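Local coordinates for flagellar hook-associated protein (Burkholderia pseudomallei, PDB 4UT1) that probably serves as a structural subunit of the junction that joins the hook of the bacterial flagellum to its filament, at residues 521-526 with 551-556; 337-342 with 432-437; 320-325 with 575-580; 303-308 with 425-430; 96-101 with 290-295. All blocks are in the same frame, centred on the assembly; numbering follows the deposited sequence.

Interaction 1 of 5, residues 521-526 with 551-556; sequences YDPSKG and SGTPAD. With EDO (1,2-ethanediol), chain I; EDO (1,2-ethanediol), chain U.
Tyr521 meets Gly552 where two loops of the beta-rich D3 domain come together, one folded round an Asx turn ahead of strand 527-533, the other leaving strand 546-551. With CG anti to the backbone N (chi1 178°), the phenol is carried across to the second loop, and Tyr521 OH donates to Gly552 O at 2.8 Å. That oxygen lies at the ring edge, in the ring plane, and the hydroxyl meets it at 136° to the C=O bond. Beside it, Tyr521 CE2 passes obliquely by Pro554 CD at 3.8 Å, and Pro523 CB rests 3.4 Å from Thr553 OG1. A water adds a second polar link, accepting from Gly552 N at 2.8 Å while donating to Pro523 O. The next shell shapes the first loop: Asp522 OD1 accepts from both Ser524 N and Ser524 OG, which approach from the same face of the carboxylate, and Asp522 O takes the amides of Lys525 and Gly526. Tyr484 of strand 480-485 packs on both Pro523 and Pro554. An ethanediol, probably from the crystallisation liquor, bridges this loop: its O2 accepts from Asp522 N at 2.7 Å and donates to Gly526 O at 2.9 Å.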
# COMPACT_ATOMS: atom_id res chain seq x y z
N TYR A 521 38.69 -0.20 -27.02
CA TYR A 521 37.80 0.87 -27.45
C TYR A 521 37.78 0.94 -28.97
O TYR A 521 38.84 1.05 -29.61
CB TYR A 521 38.21 2.23 -26.88
CG TYR A 521 37.30 3.32 -27.40
CD1 TYR A 521 36.01 3.47 -26.89
CD2 TYR A 521 37.71 4.17 -28.43
CE1 TYR A 521 35.16 4.45 -27.38
CE2 TYR A 521 36.86 5.14 -28.92
CZ TYR A 521 35.60 5.28 -28.40
OH TYR A 521 34.76 6.25 -28.89
N ASP A 522 36.58 0.82 -29.52
CA ASP A 522 36.35 0.87 -30.96
C ASP A 522 35.67 2.19 -31.34
O ASP A 522 34.49 2.38 -31.07
CB ASP A 522 35.50 -0.33 -31.39
CG ASP A 522 35.38 -0.48 -32.90
OD1 ASP A 522 35.65 0.49 -33.64
OD2 ASP A 522 34.99 -1.58 -33.35
N PRO A 523 36.43 3.10 -31.96
CA PRO A 523 35.91 4.42 -32.34
C PRO A 523 34.70 4.33 -33.27
O PRO A 523 33.92 5.29 -33.35
CB PRO A 523 37.09 5.09 -33.05
CG PRO A 523 38.31 4.38 -32.48
CD PRO A 523 37.86 2.95 -32.31
N SER A 524 34.55 3.22 -33.97
CA SER A 524 33.44 3.06 -34.90
C SER A 524 32.16 2.80 -34.12
O SER A 524 31.06 3.00 -34.63
CB SER A 524 33.70 1.94 -35.90
OG SER A 524 33.63 0.65 -35.30
N LYS A 525 32.32 2.36 -32.88
CA LYS A 525 31.18 1.94 -32.08
C LYS A 525 30.99 2.80 -30.83
O LYS A 525 29.87 2.92 -30.31
CB LYS A 525 31.33 0.47 -31.67
CG LYS A 525 31.43 -0.51 -32.84
CD LYS A 525 31.79 -1.92 -32.36
CE LYS A 525 31.80 -2.92 -33.50
NZ LYS A 525 32.28 -4.27 -33.07
N GLY A 526 32.07 3.39 -30.34
CA GLY A 526 32.05 4.05 -29.04
C GLY A 526 31.88 3.01 -27.94
O GLY A 526 31.84 1.81 -28.22
N SER A 551 32.55 8.35 -27.14
CA SER A 551 32.34 8.17 -28.56
C SER A 551 33.42 8.96 -29.28
O SER A 551 34.20 9.67 -28.64
CB SER A 551 30.94 8.63 -28.98
OG SER A 551 30.81 10.02 -28.82
N GLY A 552 33.48 8.84 -30.60
CA GLY A 552 34.49 9.54 -31.36
C GLY A 552 35.85 8.86 -31.36
O GLY A 552 36.01 7.74 -30.85
N THR A 553 36.84 9.55 -31.93
CA THR A 553 38.17 9.00 -32.10
C THR A 553 39.22 9.81 -31.35
O THR A 553 39.71 10.83 -31.86
CB THR A 553 38.55 8.94 -33.59
OG1 THR A 553 37.55 8.19 -34.30
CG2 THR A 553 39.91 8.28 -33.78
N PRO A 554 39.59 9.36 -30.14
CA PRO A 554 40.66 10.05 -29.43
C PRO A 554 41.98 9.91 -30.21
O PRO A 554 42.16 8.90 -30.89
CB PRO A 554 40.75 9.33 -28.08
CG PRO A 554 39.51 8.43 -28.02
CD PRO A 554 39.17 8.12 -29.44
N ALA A 555 42.86 10.89 -30.11
CA ALA A 555 44.21 10.76 -30.64
C ALA A 555 45.03 9.93 -29.67
O ALA A 555 44.60 9.69 -28.55
CB ALA A 555 44.85 12.13 -30.86
N ASP A 556 46.22 9.50 -30.10
CA ASP A 556 47.11 8.76 -29.21
C ASP A 556 47.49 9.66 -28.04
O ASP A 556 47.83 10.83 -28.23
CB ASP A 556 48.36 8.27 -29.95
CG ASP A 556 49.25 7.39 -29.08
OD1 ASP A 556 48.76 6.37 -28.57
OD2 ASP A 556 50.43 7.74 -28.90
C1 EDO I . 34.40 -2.20 -28.37
O1 EDO I . 35.36 -2.19 -27.31
C2 EDO I . 33.48 -0.99 -28.20
O2 EDO I . 34.25 0.22 -28.20
C1 EDO U . 47.57 13.93 -25.17
O1 EDO U . 47.94 15.06 -24.38
C2 EDO U . 47.40 14.31 -26.62
O2 EDO U . 47.09 13.15 -27.40
O HOH W 1 31.93 6.70 -31.65

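Interaction 2 of 5, residues 337-342 with 432-437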
# COMPACT_ATOMS: atom_id res chain seq x y z
N PHE A 337 11.72 12.68 2.22
CA PHE A 337 10.43 12.26 2.78
C PHE A 337 10.59 11.10 3.76
O PHE A 337 11.55 10.35 3.70
CB PHE A 337 9.46 11.87 1.66
CG PHE A 337 9.12 13.01 0.76
CD1 PHE A 337 8.10 13.87 1.10
CD2 PHE A 337 9.85 13.26 -0.40
CE1 PHE A 337 7.79 14.95 0.30
CE2 PHE A 337 9.54 14.33 -1.21
CZ PHE A 337 8.50 15.18 -0.86
N ALA A 338 9.62 10.96 4.67
CA ALA A 338 9.61 9.86 5.61
C ALA A 338 8.19 9.32 5.79
O ALA A 338 7.21 10.05 5.63
CB ALA A 338 10.19 10.30 6.96
N VAL A 339 8.08 8.03 6.10
CA VAL A 339 6.81 7.40 6.42
C VAL A 339 6.99 6.43 7.59
O VAL A 339 8.10 5.96 7.84
CB VAL A 339 6.22 6.63 5.22
CG1 VAL A 339 6.08 7.54 4.02
CG2 VAL A 339 7.10 5.44 4.89
N GLY A 340 5.90 6.13 8.30
CA GLY A 340 5.97 5.18 9.39
C GLY A 340 6.12 3.76 8.87
O GLY A 340 5.91 3.51 7.69
N ALA A 341 6.49 2.83 9.76
CA ALA A 341 6.72 1.46 9.34
C ALA A 341 5.40 0.72 9.21
O ALA A 341 4.36 1.20 9.65
CB ALA A 341 7.66 0.74 10.31
N PRO A 342 5.43 -0.46 8.57
CA PRO A 342 4.23 -1.28 8.46
C PRO A 342 3.58 -1.51 9.82
O PRO A 342 4.23 -1.39 10.86
CB PRO A 342 4.77 -2.58 7.87
CG PRO A 342 5.89 -2.13 6.99
CD PRO A 342 6.52 -0.96 7.72
N ASP A 432 -0.64 8.50 7.42
CA ASP A 432 -0.74 9.25 8.66
C ASP A 432 0.61 9.78 9.11
O ASP A 432 0.69 10.80 9.78
CB ASP A 432 -1.36 8.40 9.78
CG ASP A 432 -2.83 8.10 9.55
OD1 ASP A 432 -3.57 9.00 9.09
OD2 ASP A 432 -3.25 6.95 9.84
N GLY A 433 1.68 9.08 8.72
CA GLY A 433 3.03 9.48 9.06
C GLY A 433 3.79 10.17 7.94
O GLY A 433 4.93 10.59 8.15
N PHE A 434 3.17 10.31 6.77
CA PHE A 434 3.85 10.92 5.62
C PHE A 434 4.31 12.34 5.93
O PHE A 434 3.51 13.18 6.33
CB PHE A 434 2.94 10.95 4.38
CG PHE A 434 3.66 11.35 3.12
CD1 PHE A 434 3.78 12.68 2.76
CD2 PHE A 434 4.24 10.39 2.31
CE1 PHE A 434 4.48 13.06 1.60
CE2 PHE A 434 4.93 10.75 1.15
CZ PHE A 434 5.03 12.10 0.80
N SER A 435 5.60 12.62 5.74
CA SER A 435 6.07 13.98 5.96
C SER A 435 7.35 14.29 5.22
O SER A 435 8.03 13.40 4.74
CB SER A 435 6.31 14.24 7.44
OG SER A 435 7.20 13.29 7.96
N LEU A 436 7.65 15.58 5.15
CA LEU A 436 8.93 16.02 4.63
C LEU A 436 9.97 15.69 5.68
O LEU A 436 9.79 16.01 6.86
CB LEU A 436 8.89 17.53 4.32
CG LEU A 436 8.17 17.98 3.05
CD1 LEU A 436 6.68 17.65 3.07
CD2 LEU A 436 8.38 19.49 2.81
N ALA A 437 11.04 14.99 5.29
CA ALA A 437 12.13 14.75 6.22
C ALA A 437 12.83 16.06 6.56
O ALA A 437 13.36 16.23 7.66
CB ALA A 437 13.11 13.76 5.64
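A short two-stranded antiparallel sheet, formed by strands 337-338 and 435-436, joins Phe337 and Ala338 to Ser435 and Leu436. It sits against the helical bundle, at the base of the excursion in which the chain builds the five-stranded sheet containing strands 343-346 and 421-425. Ala338 and Ser435 are the hydrogen-bonded pair: Ala338 N donates to Ser435 O at 2.9 Å, and Ser435 N returns a bond to Ala338 O at 3.0 Å, in the carbonyl plane. Weaker support comes from the CA-H...O contact between Phe337 CA and Ser435 O, at 3.3 Å. Phe337 and Leu436 form the adjoining non-hydrogen-bonded pair; their side chains run side by side in the same direction, with Phe337 CE1 4.0 Å from Leu436 CD1. A chi1 of -170° turns the Phe434 ring away from its own backbone N and back to the first strand, which brings Phe434 CZ within 3.6 Å of Phe337 CD1. The two rings meet obliquely, their planes at 32° and their centroids 5.4 Å apart. Around them, Phe337 also makes edge-to-face pairs with Phe314 and Tyr120, while Leu151 of helix 134-193 and Ala311 of helix 287-322 pack on Phe434. Nearer the root of that ring, Val339 CG1 touches Phe434 CD2 at 3.8 Å.

Interaction 3 of 5, residues 320-325 with 575-580; sequences AQNALG and LALSQL
Van der Waals packing of Gln321 against three residues of the other segment, Ala576, Leu577 and Leu580, carries this contact between the end of helix 287-322 and the end of helix 572-579 with the residue after it. Gln321 lays its aliphatic part among the leucines: Gln321 CB lies 3.6 Å from Leu577 CD2 and 3.7 Å from Leu580 CD1, and the Gln321 and Leu577 side chains lie alongside one another, running opposite ways. A bend at chi2 (59°) then folds the rest of Gln321 alongside the second helix, so that Gln321 NE2 comes to lie 3.5 Å from the methyl CB of Ala576. The other branch of Leu577 serves Asn322, with Leu577 CD1 3.7 Å from Asn322 OD1. Polar interactions form a second group, directed beyond the two segments. Gln321 NE2 hydrogen-bonds Asn573 OD1, linking the same two helices. Asn322 is more widely engaged: its OD1 accepts from Ala445 N, and its ND2 reaches Gly334 O and Ala443 O. Internal to the second helix, Ser578 OG donates to Leu575 O at 2.7 Å. Helix 113-129 packs here as well, Leu124 touching Leu577 and Phe121 touching Leu580. The chemistry implies carbon contacts reinforced between the helices by Gln321 NE2 and Asn573 OD1, while the Asn322 amide ties in Gly334, Ala443 and Ala445.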
# COMPACT_ATOMS: atom_id res chain seq x y z
N ALA A 320 15.71 7.63 -2.66
CA ALA A 320 16.79 6.85 -3.26
C ALA A 320 17.54 7.69 -4.29
O ALA A 320 18.78 7.61 -4.39
CB ALA A 320 16.25 5.57 -3.92
N GLN A 321 16.79 8.47 -5.07
CA GLN A 321 17.40 9.31 -6.10
C GLN A 321 18.12 10.51 -5.48
O GLN A 321 19.16 10.92 -5.98
CB GLN A 321 16.35 9.79 -7.11
CG GLN A 321 16.94 10.39 -8.40
CD GLN A 321 17.84 9.40 -9.15
OE1 GLN A 321 17.45 8.26 -9.41
NE2 GLN A 321 19.05 9.83 -9.50
N ASN A 322 17.58 11.09 -4.42
CA ASN A 322 18.28 12.19 -3.78
C ASN A 322 19.63 11.76 -3.21
O ASN A 322 20.62 12.51 -3.27
CB ASN A 322 17.40 12.85 -2.71
CG ASN A 322 17.79 14.28 -2.47
OD1 ASN A 322 17.79 15.10 -3.40
ND2 ASN A 322 18.13 14.61 -1.23
N ALA A 323 19.68 10.52 -2.69
CA ALA A 323 20.89 9.93 -2.14
C ALA A 323 21.95 9.69 -3.22
O ALA A 323 23.09 9.38 -2.89
CB ALA A 323 20.55 8.60 -1.43
N LEU A 324 21.58 9.83 -4.49
CA LEU A 324 22.54 9.72 -5.60
C LEU A 324 23.09 11.08 -6.04
O LEU A 324 23.90 11.15 -6.96
CB LEU A 324 21.91 9.01 -6.80
CG LEU A 324 21.52 7.55 -6.60
CD1 LEU A 324 20.91 6.96 -7.86
CD2 LEU A 324 22.72 6.75 -6.15
N GLY A 325 22.64 12.17 -5.43
CA GLY A 325 23.16 13.48 -5.78
C GLY A 325 23.97 14.09 -4.64
O GLY A 325 24.13 13.47 -3.59
N LEU A 575 17.39 16.71 -12.47
CA LEU A 575 16.78 16.23 -13.70
C LEU A 575 16.32 14.78 -13.52
O LEU A 575 15.21 14.42 -13.91
CB LEU A 575 17.74 16.35 -14.89
CG LEU A 575 17.17 15.83 -16.22
CD1 LEU A 575 15.94 16.62 -16.60
CD2 LEU A 575 18.19 15.90 -17.35
N ALA A 576 17.19 13.96 -12.92
CA ALA A 576 16.86 12.56 -12.68
C ALA A 576 15.67 12.45 -11.70
O ALA A 576 14.74 11.65 -11.91
CB ALA A 576 18.07 11.81 -12.15
N LEU A 577 15.69 13.25 -10.64
CA LEU A 577 14.57 13.29 -9.70
C LEU A 577 13.26 13.58 -10.42
O LEU A 577 12.27 12.89 -10.20
CB LEU A 577 14.80 14.34 -8.61
CG LEU A 577 15.74 13.95 -7.48
CD1 LEU A 577 16.31 15.21 -6.83
CD2 LEU A 577 15.01 13.08 -6.44
N SER A 578 13.27 14.61 -11.28
CA SER A 578 12.07 15.04 -12.00
C SER A 578 11.52 13.95 -12.92
O SER A 578 10.32 13.85 -13.12
CB SER A 578 12.35 16.31 -12.82
OG SER A 578 13.07 16.00 -14.01
N GLN A 579 12.41 13.13 -13.48
CA GLN A 579 11.97 12.09 -14.40
C GLN A 579 11.39 10.85 -13.68
O GLN A 579 10.86 9.95 -14.33
CB GLN A 579 13.12 11.69 -15.31
CG GLN A 579 13.52 12.79 -16.30
CD GLN A 579 14.83 12.49 -17.01
OE1 GLN A 579 15.59 11.61 -16.59
NE2 GLN A 579 15.11 13.21 -18.10
N LEU A 580 11.49 10.81 -12.36
CA LEU A 580 10.85 9.73 -11.59
C LEU A 580 9.34 9.65 -11.82
O LEU A 580 8.72 8.61 -11.56
CB LEU A 580 11.13 9.90 -10.10
CG LEU A 580 12.57 9.64 -9.70
CD1 LEU A 580 12.79 9.96 -8.22
CD2 LEU A 580 12.94 8.20 -10.00

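Interaction 4 of 5, residues 303-308 with 425-430; sequences AQAQLG and LPTRGA
Two torsions set this contact: Thr427 chi1 (60°) holds OG1 between its backbone N and carbonyl carbon, facing Ala305, and Arg428 chi1 (-176°) places CG opposite its backbone N, where it packs on Gln304. The motif is a type I beta turn, Thr427 to Ala430, docked on the flank of helix 287-322. Thr427 OG1 donates to Ala305 O at 2.7 Å, in the carbonyl plane and on a lone pair, with a C=O...OG1 angle of 117°. One helical turn on, Gly308 has no side chain to intervene, and Thr427 O approaches Gly308 CA to 3.2 Å in a CA-H...O contact. Ala430 CB packs against Gly308 O at 3.6 Å. One turn earlier, Gln304, fully extended, runs roughly perpendicular to the Arg428 chain, and Gln304 CD lies 3.4 Å from Arg428 CG. The polar ends reach beyond the pair: Gln304 OE1 accepts from Arg162 of helix 134-193, and the buried Arg428 forms salt bridges with Asp256 and Asp370, which probably offset its charge. One guanidinium face is covered from within the same segment, Leu425 CD1 sitting 3.7 Å above the plane, over the centre of the Arg428 group.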
# COMPACT_ATOMS: atom_id res chain seq x y z
N ALA A 303 -8.70 0.47 -0.50
CA ALA A 303 -8.41 1.79 -1.04
C ALA A 303 -7.30 2.45 -0.24
O ALA A 303 -6.41 3.05 -0.82
CB ALA A 303 -9.65 2.68 -1.05
N GLN A 304 -7.34 2.34 1.08
CA GLN A 304 -6.29 2.98 1.85
C GLN A 304 -4.95 2.28 1.66
O GLN A 304 -3.91 2.93 1.64
CB GLN A 304 -6.63 3.06 3.34
CG GLN A 304 -5.64 3.97 4.06
CD GLN A 304 -6.00 4.24 5.48
OE1 GLN A 304 -7.01 3.75 5.99
NE2 GLN A 304 -5.16 5.03 6.15
N ALA A 305 -4.97 0.96 1.51
CA ALA A 305 -3.73 0.21 1.28
C ALA A 305 -3.11 0.63 -0.05
O ALA A 305 -1.88 0.72 -0.19
CB ALA A 305 -3.99 -1.30 1.30
N GLN A 306 -3.96 0.83 -1.05
CA GLN A 306 -3.48 1.26 -2.37
C GLN A 306 -2.92 2.68 -2.36
O GLN A 306 -1.87 2.94 -2.95
CB GLN A 306 -4.62 1.15 -3.39
CG GLN A 306 -5.05 -0.30 -3.63
CD GLN A 306 -6.43 -0.41 -4.26
OE1 GLN A 306 -6.93 0.54 -4.87
NE2 GLN A 306 -7.07 -1.56 -4.09
N LEU A 307 -3.63 3.60 -1.71
CA LEU A 307 -3.17 4.97 -1.68
C LEU A 307 -1.93 5.06 -0.80
O LEU A 307 -1.01 5.79 -1.10
CB LEU A 307 -4.26 5.92 -1.18
CG LEU A 307 -3.86 7.39 -1.15
CD1 LEU A 307 -3.47 7.90 -2.54
CD2 LEU A 307 -4.97 8.23 -0.56
N GLY A 308 -1.90 4.29 0.28
CA GLY A 308 -0.72 4.22 1.12
C GLY A 308 0.49 3.71 0.35
O GLY A 308 1.63 4.16 0.56
N LEU A 425 -0.14 -4.99 7.82
CA LEU A 425 -0.66 -3.85 7.08
C LEU A 425 0.52 -3.00 6.64
O LEU A 425 0.88 -2.04 7.33
CB LEU A 425 -1.63 -3.03 7.93
CG LEU A 425 -2.76 -3.75 8.68
CD1 LEU A 425 -3.59 -2.75 9.49
CD2 LEU A 425 -3.67 -4.49 7.70
N PRO A 426 1.14 -3.36 5.51
CA PRO A 426 2.39 -2.71 5.13
C PRO A 426 2.23 -1.25 4.73
O PRO A 426 3.20 -0.50 4.90
CB PRO A 426 2.87 -3.54 3.94
CG PRO A 426 2.14 -4.88 4.09
CD PRO A 426 0.80 -4.48 4.61
N THR A 427 1.07 -0.84 4.22
CA THR A 427 0.93 0.51 3.65
C THR A 427 -0.24 1.34 4.16
O THR A 427 -0.31 2.53 3.86
CB THR A 427 0.79 0.46 2.12
OG1 THR A 427 -0.37 -0.31 1.76
CG2 THR A 427 2.04 -0.16 1.48
N ARG A 428 -1.16 0.75 4.91
CA ARG A 428 -2.32 1.52 5.37
C ARG A 428 -1.89 2.77 6.13
O ARG A 428 -2.44 3.86 5.90
CB ARG A 428 -3.24 0.68 6.27
CG ARG A 428 -4.50 1.45 6.66
CD ARG A 428 -5.39 0.71 7.64
NE ARG A 428 -5.94 -0.52 7.07
CZ ARG A 428 -6.68 -1.39 7.75
NH1 ARG A 428 -6.97 -1.15 9.03
NH2 ARG A 428 -7.14 -2.49 7.16
N GLY A 429 -0.93 2.60 7.03
CA GLY A 429 -0.46 3.69 7.89
C GLY A 429 0.53 4.67 7.29
O GLY A 429 0.95 5.62 7.96
N ALA A 430 0.91 4.46 6.04
CA ALA A 430 1.91 5.32 5.42
C ALA A 430 1.43 6.76 5.31
O ALA A 430 2.24 7.69 5.35
CB ALA A 430 2.28 4.78 4.05

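Interaction 5 of 5, residues 96-101 with 290-295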
# COMPACT_ATOMS: atom_id res chain seq x y z
N TYR A 96 -23.76 1.22 -0.95
CA TYR A 96 -23.79 2.35 -1.89
C TYR A 96 -23.53 3.70 -1.20
O TYR A 96 -22.66 4.47 -1.63
CB TYR A 96 -25.12 2.42 -2.65
CG TYR A 96 -25.15 3.65 -3.53
CD1 TYR A 96 -24.17 3.84 -4.50
CD2 TYR A 96 -26.11 4.64 -3.37
CE1 TYR A 96 -24.15 4.96 -5.29
CE2 TYR A 96 -26.10 5.78 -4.18
CZ TYR A 96 -25.12 5.93 -5.13
OH TYR A 96 -25.09 7.06 -5.93
N THR A 97 -24.29 3.98 -0.15
CA THR A 97 -24.17 5.26 0.54
C THR A 97 -22.73 5.51 0.97
O THR A 97 -22.20 6.61 0.79
CB THR A 97 -25.12 5.33 1.76
OG1 THR A 97 -26.47 5.29 1.30
CG2 THR A 97 -24.90 6.61 2.53
N LEU A 98 -22.07 4.48 1.49
CA LEU A 98 -20.73 4.63 2.01
C LEU A 98 -19.71 4.83 0.89
O LEU A 98 -18.81 5.66 1.00
CB LEU A 98 -20.34 3.42 2.86
CG LEU A 98 -21.06 3.30 4.20
CD1 LEU A 98 -20.78 1.95 4.80
CD2 LEU A 98 -20.60 4.41 5.13
N VAL A 99 -19.84 4.06 -0.18
CA VAL A 99 -18.86 4.17 -1.26
C VAL A 99 -19.12 5.45 -2.05
O VAL A 99 -18.20 6.06 -2.58
CB VAL A 99 -18.85 2.93 -2.19
CG1 VAL A 99 -20.19 2.75 -2.86
CG2 VAL A 99 -17.72 3.03 -3.23
N ALA A 100 -20.38 5.88 -2.11
CA ALA A 100 -20.68 7.15 -2.77
C ALA A 100 -20.02 8.30 -2.02
O ALA A 100 -19.44 9.21 -2.62
CB ALA A 100 -22.19 7.37 -2.88
N GLN A 101 -20.12 8.25 -0.69
CA GLN A 101 -19.43 9.21 0.18
C GLN A 101 -17.92 9.22 -0.09
O GLN A 101 -17.33 10.28 -0.28
CB GLN A 101 -19.70 8.89 1.66
CG GLN A 101 -19.02 9.86 2.62
CD GLN A 101 -19.12 9.45 4.07
OE1 GLN A 101 -18.38 9.96 4.92
NE2 GLN A 101 -20.03 8.54 4.37
N GLY A 290 -24.24 -6.17 6.90
CA GLY A 290 -23.51 -6.70 5.77
C GLY A 290 -22.99 -5.62 4.84
O GLY A 290 -21.90 -5.75 4.27
N GLY A 291 -23.77 -4.56 4.67
CA GLY A 291 -23.37 -3.44 3.83
C GLY A 291 -22.19 -2.70 4.43
O GLY A 291 -21.27 -2.27 3.72
N LEU A 292 -22.20 -2.55 5.76
CA LEU A 292 -21.10 -1.89 6.45
C LEU A 292 -19.83 -2.71 6.31
O LEU A 292 -18.78 -2.18 5.96
CB LEU A 292 -21.42 -1.70 7.94
CG LEU A 292 -22.38 -0.57 8.30
CD1 LEU A 292 -23.02 -0.84 9.66
CD2 LEU A 292 -21.64 0.76 8.33
N LEU A 293 -19.95 -4.00 6.60
CA LEU A 293 -18.81 -4.91 6.54
C LEU A 293 -18.24 -5.06 5.13
O LEU A 293 -17.02 -5.04 4.95
CB LEU A 293 -19.21 -6.28 7.10
CG LEU A 293 -19.62 -6.25 8.57
CD1 LEU A 293 -20.16 -7.60 9.04
CD2 LEU A 293 -18.45 -5.81 9.44
N ALA A 294 -19.10 -5.22 4.13
CA ALA A 294 -18.62 -5.35 2.75
C ALA A 294 -17.89 -4.09 2.27
O ALA A 294 -16.87 -4.18 1.58
CB ALA A 294 -19.78 -5.66 1.82
N PHE A 295 -18.42 -2.92 2.62
CA PHE A 295 -17.77 -1.65 2.29
C PHE A 295 -16.38 -1.60 2.90
O PHE A 295 -15.41 -1.24 2.23
CB PHE A 295 -18.61 -0.46 2.79
CG PHE A 295 -17.88 0.86 2.76
CD1 PHE A 295 -17.61 1.50 1.56
CD2 PHE A 295 -17.45 1.46 3.94
CE1 PHE A 295 -16.94 2.70 1.54
CE2 PHE A 295 -16.78 2.67 3.92
CZ PHE A 295 -16.52 3.29 2.71
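Leu98 is the bump and Phe295 the flat surface it presses on, where helix 80-106 meets helix 287-322 within the helical domain. Leu98 CB stands over the middle of the Phe295 ring, 3.4 Å from the centroid and only 6° off the normal, a CH-pi contact squarely on the face. Beyond it the isobutyl group fills the hollow between Phe295 and Leu292: Leu98 CD1 touches Phe295 CD2 at 3.5 Å and Leu292 CD2 at 3.8 Å. Phe295 in turn projects toward the first helix, a chi1 of 167° swinging its CG to the side opposite the backbone N, and the far part of its ring lies along that helix's backbone. There Phe295 CE1 comes within 3.5 Å of Leu98 O and 3.6 Å of Val99 N, while the Val99 side chain lends a looser apolar edge. This fit is made at an axis separation of 9.6 Å, with the two helical segments running in broadly the same direction, 36° apart. Further helices enclose the pair: Leu292 also packs on Leu169 and Thr172 of helix 134-193, Phe295 on Tyr95 one turn back in helix 80-106, and Val99 on Ala607 and Leu611 of helix 593-630.

The five contacts are strung along an elongated molecule, interactions 1 and 5 lying on opposite sides of the chain's centre with their centres about 67 Å apart. Helix 287-322 is the common rod: interactions 5, 4 and 3 use it in turn, with centres about 19 Å apart for the first two and 24 Å for the next. Interaction 2 begins soon after that helix and touches interaction 4, Pro342 CB lying 3.6 Å from Pro426 CA. Along the sequence interaction 5 closes first; interaction 4 interleaves with both 2 and 3, while 2 and 1, the latter in the D3 domain, fall one after the other within the span of 3. The chain thus leaves the helical bundle for beta-rich excursions and is fastened to it again on each return.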